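Local atomic coordinates of 16 kDa salivary peptide (Culex quinquefasciatus, PDB entry 7KCG), a protein that is of unknown function but adopts a beta-trefoil fold related to ricin-type lectins and may bind sugars as a mosquito salivary protein. Residues H114-Q119 with Y136-V141; R35-C40 with D123-Y128. One frame throughout, in Å; residues are numbered along the deposited sequence.

Interaction 1: H114-Q119 with Y136-V141; sequences HCLFTQ and YEWRIV
Trp138 reaches Leu116 through its indole nitrogen: NE1 donates to Leu116 O at 3.0 Å, with an N-H...O angle of 161°. The oxygen lies in the indole plane, yet the donor stands well above the plane of the carbonyl. Leu116 O also accepts from water 1, at 2.9 Å. That water is also within hydrogen-bonding distance of Tyr136 O and can bridge the two backbones, though it has more acceptors in reach than protons. The leucine crosses the indole at about a right angle, CD2 over one face toward the rim in a CH-pi contact, 4.0 Å from the six-membered ring centroid. Such inward-facing apolar and aromatic side chains fill the middle of a beta-trefoil, and Ile14 and Ile107, from strands 12-16 and 104-109, touch Trp138. Phe117 CD2 sits over a face of the Tyr136 ring, 3.3 Å from CZ, the rings inclined at 45°. CG of Phe117 is anti to its own backbone N (chi1 160°), which turns the phenyl toward the tyrosine, while Tyr128 meets Phe117 edge-to-face. Cys115 CB packs 3.7 Å from Tyr136 CD2, and its disulfide to Cys131 fastens strand 115-118 to the loop after strand 125-128.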
ATOM      1  N   HIS A 114      -9.134  -5.931  -3.824  1.00 41.04           N
ATOM      2  CA  HIS A 114      -9.422  -4.538  -3.509  1.00 44.63           C
ATOM      3  C   HIS A 114      -8.198  -3.682  -3.787  1.00 39.23           C
ATOM      4  O   HIS A 114      -7.064  -4.101  -3.532  1.00 32.97           O
ATOM      5  CB  HIS A 114      -9.823  -4.363  -2.041  1.00 42.32           C
ATOM      6  CG  HIS A 114     -11.128  -4.996  -1.686  1.00 48.07           C
ATOM      7  ND1 HIS A 114     -11.518  -5.212  -0.380  1.00 48.95           N
ATOM      8  CD2 HIS A 114     -12.135  -5.459  -2.462  1.00 49.23           C
ATOM      9  CE1 HIS A 114     -12.709  -5.782  -0.369  1.00 50.97           C
ATOM     10  NE2 HIS A 114     -13.105  -5.946  -1.620  1.00 53.86           N
ATOM     11  N   CYS A 115      -8.420  -2.483  -4.317  1.00 39.40           N
ATOM     12  CA  CYS A 115      -7.325  -1.571  -4.592  1.00 37.24           C
ATOM     13  C   CYS A 115      -7.162  -0.611  -3.425  1.00 37.95           C
ATOM     14  O   CYS A 115      -8.144  -0.044  -2.934  1.00 40.97           O
ATOM     15  CB  CYS A 115      -7.559  -0.788  -5.887  1.00 41.93           C
ATOM     16  SG  CYS A 115      -7.460  -1.790  -7.376  1.00 42.54           S
ATOM     17  N   LEU A 116      -5.915  -0.406  -3.014  1.00 38.56           N
ATOM     18  CA  LEU A 116      -5.603   0.577  -1.990  1.00 32.14           C
ATOM     19  C   LEU A 116      -6.156   1.940  -2.397  1.00 43.55           C
ATOM     20  O   LEU A 116      -6.072   2.344  -3.564  1.00 38.91           O
ATOM     21  CB  LEU A 116      -4.088   0.645  -1.811  1.00 36.01           C
ATOM     22  CG  LEU A 116      -3.462   0.993  -0.471  1.00 42.07           C
ATOM     23  CD1 LEU A 116      -3.690  -0.153   0.528  1.00 33.74           C
ATOM     24  CD2 LEU A 116      -1.972   1.230  -0.685  1.00 33.40           C
ATOM     25  N   PHE A 117      -6.732   2.643  -1.427  1.00 34.37           N
ATOM     26  CA  PHE A 117      -7.554   3.807  -1.724  1.00 44.44           C
ATOM     27  C   PHE A 117      -7.489   4.760  -0.542  1.00 40.91           C
ATOM     28  O   PHE A 117      -7.306   4.336   0.602  1.00 38.38           O
ATOM     29  CB  PHE A 117      -8.994   3.344  -2.032  1.00 44.60           C
ATOM     30  CG  PHE A 117     -10.052   4.414  -1.891  1.00 51.49           C
ATOM     31  CD1 PHE A 117     -10.630   4.690  -0.654  1.00 50.12           C
ATOM     32  CD2 PHE A 117     -10.521   5.089  -3.007  1.00 50.20           C
ATOM     33  CE1 PHE A 117     -11.614   5.660  -0.527  1.00 54.28           C
ATOM     34  CE2 PHE A 117     -11.517   6.056  -2.888  1.00 56.14           C
ATOM     35  CZ  PHE A 117     -12.059   6.340  -1.645  1.00 57.46           C
ATOM     36  N   THR A 118      -7.614   6.056  -0.821  1.00 46.02           N
ATOM     37  CA  THR A 118      -7.827   7.013   0.256  1.00 49.38           C
ATOM     38  C   THR A 118      -8.912   7.992  -0.147  1.00 54.39           C
ATOM     39  O   THR A 118      -9.048   8.347  -1.323  1.00 46.62           O
ATOM     40  CB  THR A 118      -6.553   7.781   0.637  1.00 48.88           C
ATOM     41  OG1 THR A 118      -6.809   8.565   1.814  1.00 49.36           O
ATOM     42  CG2 THR A 118      -6.102   8.701  -0.487  1.00 48.49           C
ATOM     43  N   GLN A 119      -9.614   8.492   0.865  1.00 57.26           N
ATOM     44  CA  GLN A 119     -10.758   9.383   0.591  1.00 65.89           C
ATOM     45  C   GLN A 119     -10.294  10.735   0.079  1.00 65.83           C
ATOM     46  O   GLN A 119     -10.727  11.138  -1.007  1.00 71.73           O
ATOM     47  CB  GLN A 119     -11.573   9.578   1.864  1.00 66.54           C
ATOM     48  CG  GLN A 119     -13.042   9.855   1.589  1.00 74.78           C
ATOM     49  CD  GLN A 119     -13.718   8.710   0.878  1.00 76.58           C
ATOM     50  OE1 GLN A 119     -13.839   7.611   1.411  1.00 78.66           O
ATOM     51  NE2 GLN A 119     -14.182   8.966  -0.333  1.00 76.17           N
ATOM     52  N   TYR A 136      -7.293   5.933  -6.215  1.00 49.29           N
ATOM     53  CA  TYR A 136      -6.739   4.587  -6.260  1.00 49.38           C
ATOM     54  C   TYR A 136      -5.343   4.540  -6.868  1.00 45.00           C
ATOM     55  O   TYR A 136      -4.780   3.451  -7.003  1.00 41.12           O
ATOM     56  CB  TYR A 136      -7.667   3.672  -7.075  1.00 46.31           C
ATOM     57  CG  TYR A 136      -9.045   3.486  -6.479  1.00 53.78           C
ATOM     58  CD1 TYR A 136     -10.091   4.342  -6.804  1.00 58.50           C
ATOM     59  CD2 TYR A 136      -9.302   2.445  -5.601  1.00 51.80           C
ATOM     60  CE1 TYR A 136     -11.357   4.170  -6.253  1.00 60.95           C
ATOM     61  CE2 TYR A 136     -10.565   2.262  -5.047  1.00 56.83           C
ATOM     62  CZ  TYR A 136     -11.588   3.129  -5.378  1.00 60.92           C
ATOM     63  OH  TYR A 136     -12.841   2.953  -4.830  1.00 63.87           O
ATOM     64  N   GLU A 137      -4.782   5.675  -7.267  1.00 40.61           N
ATOM     65  CA  GLU A 137      -3.584   5.681  -8.094  1.00 36.03           C
ATOM     66  C   GLU A 137      -2.393   6.091  -7.245  1.00 33.29           C
ATOM     67  O   GLU A 137      -2.484   7.032  -6.455  1.00 39.34           O
ATOM     68  CB  GLU A 137      -3.766   6.617  -9.304  1.00 41.35           C
ATOM     69  CG  GLU A 137      -4.840   6.089 -10.260  1.00 43.90           C
ATOM     70  CD  GLU A 137      -5.091   7.009 -11.448  1.00 53.24           C
ATOM     71  OE1 GLU A 137      -4.834   8.217 -11.318  1.00 51.23           O
ATOM     72  OE2 GLU A 137      -5.548   6.515 -12.499  1.00 53.50           O
ATOM     73  N   TRP A 138      -1.289   5.364  -7.393  1.00 33.66           N
ATOM     74  CA  TRP A 138      -0.134   5.519  -6.521  1.00 37.92           C
ATOM     75  C   TRP A 138       1.140   5.661  -7.328  1.00 37.38           C
ATOM     76  O   TRP A 138       1.425   4.828  -8.207  1.00 35.82           O
ATOM     77  CB  TRP A 138      -0.015   4.321  -5.567  1.00 34.86           C
ATOM     78  CG  TRP A 138      -1.241   4.113  -4.767  1.00 32.10           C
ATOM     79  CD1 TRP A 138      -2.366   3.455  -5.154  1.00 32.36           C
ATOM     80  CD2 TRP A 138      -1.491   4.592  -3.435  1.00 33.77           C
ATOM     81  NE1 TRP A 138      -3.310   3.488  -4.137  1.00 31.48           N
ATOM     82  CE2 TRP A 138      -2.785   4.170  -3.074  1.00 37.73           C
ATOM     83  CE3 TRP A 138      -0.737   5.322  -2.510  1.00 37.10           C
ATOM     84  CZ2 TRP A 138      -3.346   4.449  -1.815  1.00 33.30           C
ATOM     85  CZ3 TRP A 138      -1.298   5.600  -1.265  1.00 38.76           C
ATOM     86  CH2 TRP A 138      -2.584   5.171  -0.940  1.00 36.43           C
ATOM     87  N   ARG A 139       1.937   6.677  -6.992  1.00 38.47           N
ATOM     88  CA  ARG A 139       3.239   6.871  -7.623  1.00 44.62           C
ATOM     89  C   ARG A 139       4.311   6.151  -6.813  1.00 41.69           C
ATOM     90  O   ARG A 139       4.512   6.460  -5.636  1.00 41.77           O
ATOM     91  CB  ARG A 139       3.584   8.356  -7.758  1.00 48.62           C
ATOM     92  CG  ARG A 139       4.924   8.589  -8.482  1.00 51.60           C
ATOM     93  CD  ARG A 139       5.145  10.063  -8.831  1.00 67.55           C
ATOM     94  NE  ARG A 139       5.972  10.762  -7.842  1.00 78.79           N
ATOM     95  CZ  ARG A 139       5.863  12.058  -7.540  1.00 82.51           C
ATOM     96  NH1 ARG A 139       4.947  12.819  -8.135  1.00 76.67           N
ATOM     97  NH2 ARG A 139       6.664  12.597  -6.626  1.00 86.48           N
ATOM     98  N   ILE A 140       5.011   5.218  -7.451  1.00 42.40           N
ATOM     99  CA  ILE A 140       5.993   4.363  -6.789  1.00 46.53           C
ATOM    100  C   ILE A 140       7.359   4.678  -7.382  1.00 49.31           C
ATOM    101  O   ILE A 140       7.598   4.415  -8.566  1.00 45.16           O
ATOM    102  CB  ILE A 140       5.653   2.874  -6.951  1.00 37.78           C
ATOM    103  CG1 ILE A 140       4.278   2.589  -6.341  1.00 39.24           C
ATOM    104  CG2 ILE A 140       6.735   2.013  -6.323  1.00 45.52           C
ATOM    105  CD1 ILE A 140       3.785   1.173  -6.560  1.00 37.37           C
ATOM    106  N   VAL A 141       8.263   5.219  -6.565  1.00 44.36           N
ATOM    107  CA  VAL A 141       9.571   5.673  -7.036  1.00 50.20           C
ATOM    108  C   VAL A 141      10.674   5.055  -6.186  1.00 50.74           C
ATOM    109  O   VAL A 141      10.546   4.963  -4.958  1.00 49.41           O
ATOM    110  CB  VAL A 141       9.684   7.214  -7.003  1.00 52.48           C
ATOM    111  CG1 VAL A 141      11.003   7.661  -7.624  1.00 56.73           C
ATOM    112  CG2 VAL A 141       8.498   7.865  -7.717  1.00 53.64           C
TER
HETATM  113  O   HOH W   1      -4.790   1.057  -5.769  0.94 34.37           O

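Interaction 2: R35-C40 with D123-Y128; sequences RHVSFC and DWVAAY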
ATOM      1  N   ARG A  35      -0.797  -2.688  13.314  1.00 60.77           N
ATOM      2  CA  ARG A  35      -0.532  -1.227  13.361  1.00 59.38           C
ATOM      3  C   ARG A  35      -1.231  -0.559  12.181  1.00 60.70           C
ATOM      4  O   ARG A  35      -1.347  -1.179  11.133  1.00 49.43           O
ATOM      5  CB  ARG A  35       0.963  -0.912  13.330  1.00 64.44           C
ATOM      6  CG  ARG A  35       1.327   0.562  13.247  1.00 66.35           C
ATOM      7  CD  ARG A  35       2.809   0.832  13.094  1.00 66.70           C
ATOM      8  NE  ARG A  35       3.616  -0.147  13.792  1.00 74.91           N
ATOM      9  CZ  ARG A  35       3.927  -0.082  15.078  1.00 82.11           C
ATOM     10  NH1 ARG A  35       3.501   0.930  15.810  1.00 81.48           N
ATOM     11  NH2 ARG A  35       4.663  -1.030  15.625  1.00 81.10           N
ATOM     12  N   HIS A  36      -1.684   0.672  12.361  1.00 61.51           N
ATOM     13  CA  HIS A  36      -2.470   1.350  11.307  1.00 65.54           C
ATOM     14  C   HIS A  36      -1.561   1.977  10.261  1.00 57.62           C
ATOM     15  O   HIS A  36      -0.366   2.077  10.503  1.00 58.81           O
ATOM     16  CB  HIS A  36      -3.368   2.394  11.961  1.00 67.49           C
ATOM     17  CG  HIS A  36      -4.681   1.854  12.414  1.00 70.01           C
ATOM     18  ND1 HIS A  36      -5.104   1.946  13.721  1.00 73.50           N
ATOM     19  CD2 HIS A  36      -5.665   1.224  11.740  1.00 63.81           C
ATOM     20  CE1 HIS A  36      -6.293   1.396  13.832  1.00 73.50           C
ATOM     21  NE2 HIS A  36      -6.657   0.944  12.633  1.00 69.26           N
ATOM     22  N   VAL A  37      -2.139   2.372   9.138  1.00 60.44           N
ATOM     23  CA  VAL A  37      -1.371   3.042   8.095  1.00 63.60           C
ATOM     24  C   VAL A  37      -1.921   4.448   7.908  1.00 63.65           C
ATOM     25  O   VAL A  37      -3.111   4.708   8.124  1.00 65.01           O
ATOM     26  CB  VAL A  37      -1.393   2.285   6.753  1.00 57.27           C
ATOM     27  CG1 VAL A  37      -0.676   0.955   6.880  1.00 56.08           C
ATOM     28  CG2 VAL A  37      -2.822   2.080   6.296  1.00 56.38           C
ATOM     29  N   SER A  38      -1.044   5.354   7.493  1.00 57.51           N
ATOM     30  CA  SER A  38      -1.426   6.751   7.384  1.00 60.86           C
ATOM     31  C   SER A  38      -0.614   7.408   6.269  1.00 57.84           C
ATOM     32  O   SER A  38      -0.033   6.728   5.415  1.00 52.16           O
ATOM     33  CB  SER A  38      -1.250   7.447   8.742  1.00 68.13           C
ATOM     34  OG  SER A  38      -2.046   8.609   8.788  1.00 68.89           O
ATOM     35  N   PHE A  39      -0.597   8.734   6.306  1.00 71.90           N
ATOM     36  CA  PHE A  39       0.135   9.520   5.294  1.00 69.62           C
ATOM     37  C   PHE A  39       1.088  10.481   5.995  1.00 80.45           C
ATOM     38  O   PHE A  39       0.934  10.726   7.194  1.00 86.77           O
ATOM     39  CB  PHE A  39      -0.841  10.305   4.426  1.00 66.09           C
ATOM     40  CG  PHE A  39      -1.622   9.503   3.427  1.00 62.49           C
ATOM     41  CD1 PHE A  39      -1.042   9.102   2.239  1.00 58.06           C
ATOM     42  CD2 PHE A  39      -2.941   9.172   3.668  1.00 58.98           C
ATOM     43  CE1 PHE A  39      -1.762   8.366   1.315  1.00 50.61           C
ATOM     44  CE2 PHE A  39      -3.657   8.434   2.746  1.00 58.11           C
ATOM     45  CZ  PHE A  39      -3.067   8.034   1.572  1.00 52.23           C
ATOM     46  N   CYS A  40       2.074  10.971   5.256  1.00 68.44           N
ATOM     47  CA  CYS A  40       3.051  11.948   5.797  1.00 74.18           C
ATOM     48  C   CYS A  40       3.521  12.857   4.656  1.00 71.90           C
ATOM     49  O   CYS A  40       3.539  12.396   3.517  1.00 65.86           O
ATOM     50  CB  CYS A  40       4.235  11.251   6.444  1.00 77.04           C
ATOM     51  SG  CYS A  40       5.003  12.196   7.786  1.00 97.38           S
ATOM     52  N   ASP A 123      -6.517  10.960   6.921  1.00 70.90           N
ATOM     53  CA  ASP A 123      -5.346  10.143   7.193  1.00 67.24           C
ATOM     54  C   ASP A 123      -5.681   8.657   7.217  1.00 60.42           C
ATOM     55  O   ASP A 123      -4.830   7.840   7.587  1.00 61.63           O
ATOM     56  CB  ASP A 123      -4.689  10.581   8.502  1.00 74.44           C
ATOM     57  CG  ASP A 123      -3.774  11.781   8.314  1.00 80.56           C
ATOM     58  OD1 ASP A 123      -4.210  12.765   7.678  1.00 79.27           O
ATOM     59  OD2 ASP A 123      -2.620  11.739   8.794  1.00 82.80           O
ATOM     60  N   TRP A 124      -6.900   8.294   6.819  1.00 50.19           N
ATOM     61  CA  TRP A 124      -7.342   6.912   6.799  1.00 48.61           C
ATOM     62  C   TRP A 124      -7.124   6.329   5.407  1.00 47.04           C
ATOM     63  O   TRP A 124      -7.391   6.989   4.392  1.00 48.03           O
ATOM     64  CB  TRP A 124      -8.819   6.808   7.192  1.00 51.42           C
ATOM     65  CG  TRP A 124      -9.101   7.305   8.600  1.00 51.88           C
ATOM     66  CD1 TRP A 124      -8.215   7.360   9.631  1.00 51.29           C
ATOM     67  CD2 TRP A 124     -10.338   7.847   9.104  1.00 54.38           C
ATOM     68  NE1 TRP A 124      -8.823   7.889  10.751  1.00 53.23           N
ATOM     69  CE2 TRP A 124     -10.126   8.189  10.453  1.00 55.14           C
ATOM     70  CE3 TRP A 124     -11.604   8.068   8.543  1.00 56.10           C
ATOM     71  CZ2 TRP A 124     -11.135   8.738  11.262  1.00 57.54           C
ATOM     72  CZ3 TRP A 124     -12.608   8.616   9.344  1.00 61.54           C
ATOM     73  CH2 TRP A 124     -12.364   8.944  10.693  1.00 59.18           C
ATOM     74  N   VAL A 125      -6.619   5.096   5.377  1.00 52.69           N
ATOM     75  CA  VAL A 125      -6.374   4.326   4.159  1.00 46.64           C
ATOM     76  C   VAL A 125      -7.311   3.132   4.182  1.00 47.87           C
ATOM     77  O   VAL A 125      -7.644   2.604   5.250  1.00 47.08           O
ATOM     78  CB  VAL A 125      -4.902   3.870   4.072  1.00 42.82           C
ATOM     79  CG1 VAL A 125      -4.609   3.110   2.758  1.00 40.66           C
ATOM     80  CG2 VAL A 125      -3.963   5.047   4.259  1.00 46.79           C
ATOM     81  N   ALA A 126      -7.746   2.710   3.000  1.00 48.93           N
ATOM     82  CA  ALA A 126      -8.635   1.568   2.870  1.00 49.44           C
ATOM     83  C   ALA A 126      -8.360   0.871   1.544  1.00 47.65           C
ATOM     84  O   ALA A 126      -7.361   1.140   0.866  1.00 46.43           O
ATOM     85  CB  ALA A 126     -10.097   2.012   2.986  1.00 57.01           C
ATOM     86  N   ALA A 127      -9.263  -0.033   1.169  1.00 39.53           N
ATOM     87  CA  ALA A 127      -9.188  -0.701  -0.117  1.00 43.99           C
ATOM     88  C   ALA A 127     -10.605  -1.011  -0.562  1.00 44.88           C
ATOM     89  O   ALA A 127     -11.406  -1.509   0.228  1.00 50.35           O
ATOM     90  CB  ALA A 127      -8.336  -1.977  -0.039  1.00 39.16           C
ATOM     91  N   TYR A 128     -10.912  -0.694  -1.816  1.00 54.22           N
ATOM     92  CA  TYR A 128     -12.253  -0.941  -2.379  1.00 58.74           C
ATOM     93  C   TYR A 128     -12.096  -1.512  -3.786  1.00 57.80           C
ATOM     94  O   TYR A 128     -11.010  -1.404  -4.337  1.00 57.01           O
ATOM     95  CB  TYR A 128     -13.061   0.354  -2.350  1.00 61.84           C
ATOM     96  CG  TYR A 128     -13.417   0.901  -0.994  1.00 67.61           C
ATOM     97  CD1 TYR A 128     -14.509   0.428  -0.287  1.00 73.29           C
ATOM     98  CD2 TYR A 128     -12.680   1.923  -0.429  1.00 68.41           C
ATOM     99  CE1 TYR A 128     -14.845   0.947   0.951  1.00 72.30           C
ATOM    100  CE2 TYR A 128     -13.000   2.451   0.807  1.00 67.90           C
ATOM    101  CZ  TYR A 128     -14.087   1.962   1.502  1.00 74.63           C
ATOM    102  OH  TYR A 128     -14.393   2.494   2.718  1.00 78.04           O
TER
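With chi1 at -159°, Ser38 places OG anti to its backbone N, which brings it to Asp123 O, while Val125, its CG1 likewise anti to N, directs CG2 into the angle between Val37 and Phe39. The serine hydroxyl donates to Asp123 O over 3.1 Å, arriving in the carbonyl plane on a lone pair, with a C=O...OG angle of 124°. Ser38 CA adds a CA-H...O contact to the same oxygen at 3.6 Å, so one carbonyl is approached by both the side chain and the backbone of a single residue. Asp123 OD2 lies 3.2 Å from Ser38 OG, but the carboxylate has its charged partner elsewhere: OD1 forms a salt bridge with Arg21. Next to this polar pair the contact turns apolar. Val37 CG2 presses against Val125 CB at 3.5 Å, the two branched side chains crossing at about a right angle, and Phe39 CE2 comes within 3.7 Å of Val125 CG2. The edge of the phenyl ring is turned to Trp124 O and Asp123 CA. Segments 35-40 and 125-128 run nearly perpendicular, at 102°, and meet through side chains and the turn at Asp123. Within the beta-trefoil, strand 34-40 is paired with strand 22-29 and with strand 76-81, and Val78 and Leu80 of the latter touch Val37, whereas strand 125-128 pairs with strand 115-118, from which Leu116 packs on Val125.

In the fold
From the N terminus the chain passes strands 12-16 and 22-29 and then reaches segment 35-40; 82 residues, about half of them strand, separate it from segment 123-128, and interaction 2 closes this long loop. Segment 114-119 falls inside that loop, but its partner 136-141 lies beyond its end, so the two contacts cross rather than nest, and interaction 1 closes a short loop of 16 residues containing strand 125-128. The antiparallel pair 115-118 and 125-128 joins them directly: Phe117 N lies 2.8 Å from Ala126 O in a probable hydrogen bond. Through this hairpin, interaction 1 reaches the C-terminal strand 138-142 and interaction 2 strand 34-40 of the large sheet, between strands 22-29 and 76-81.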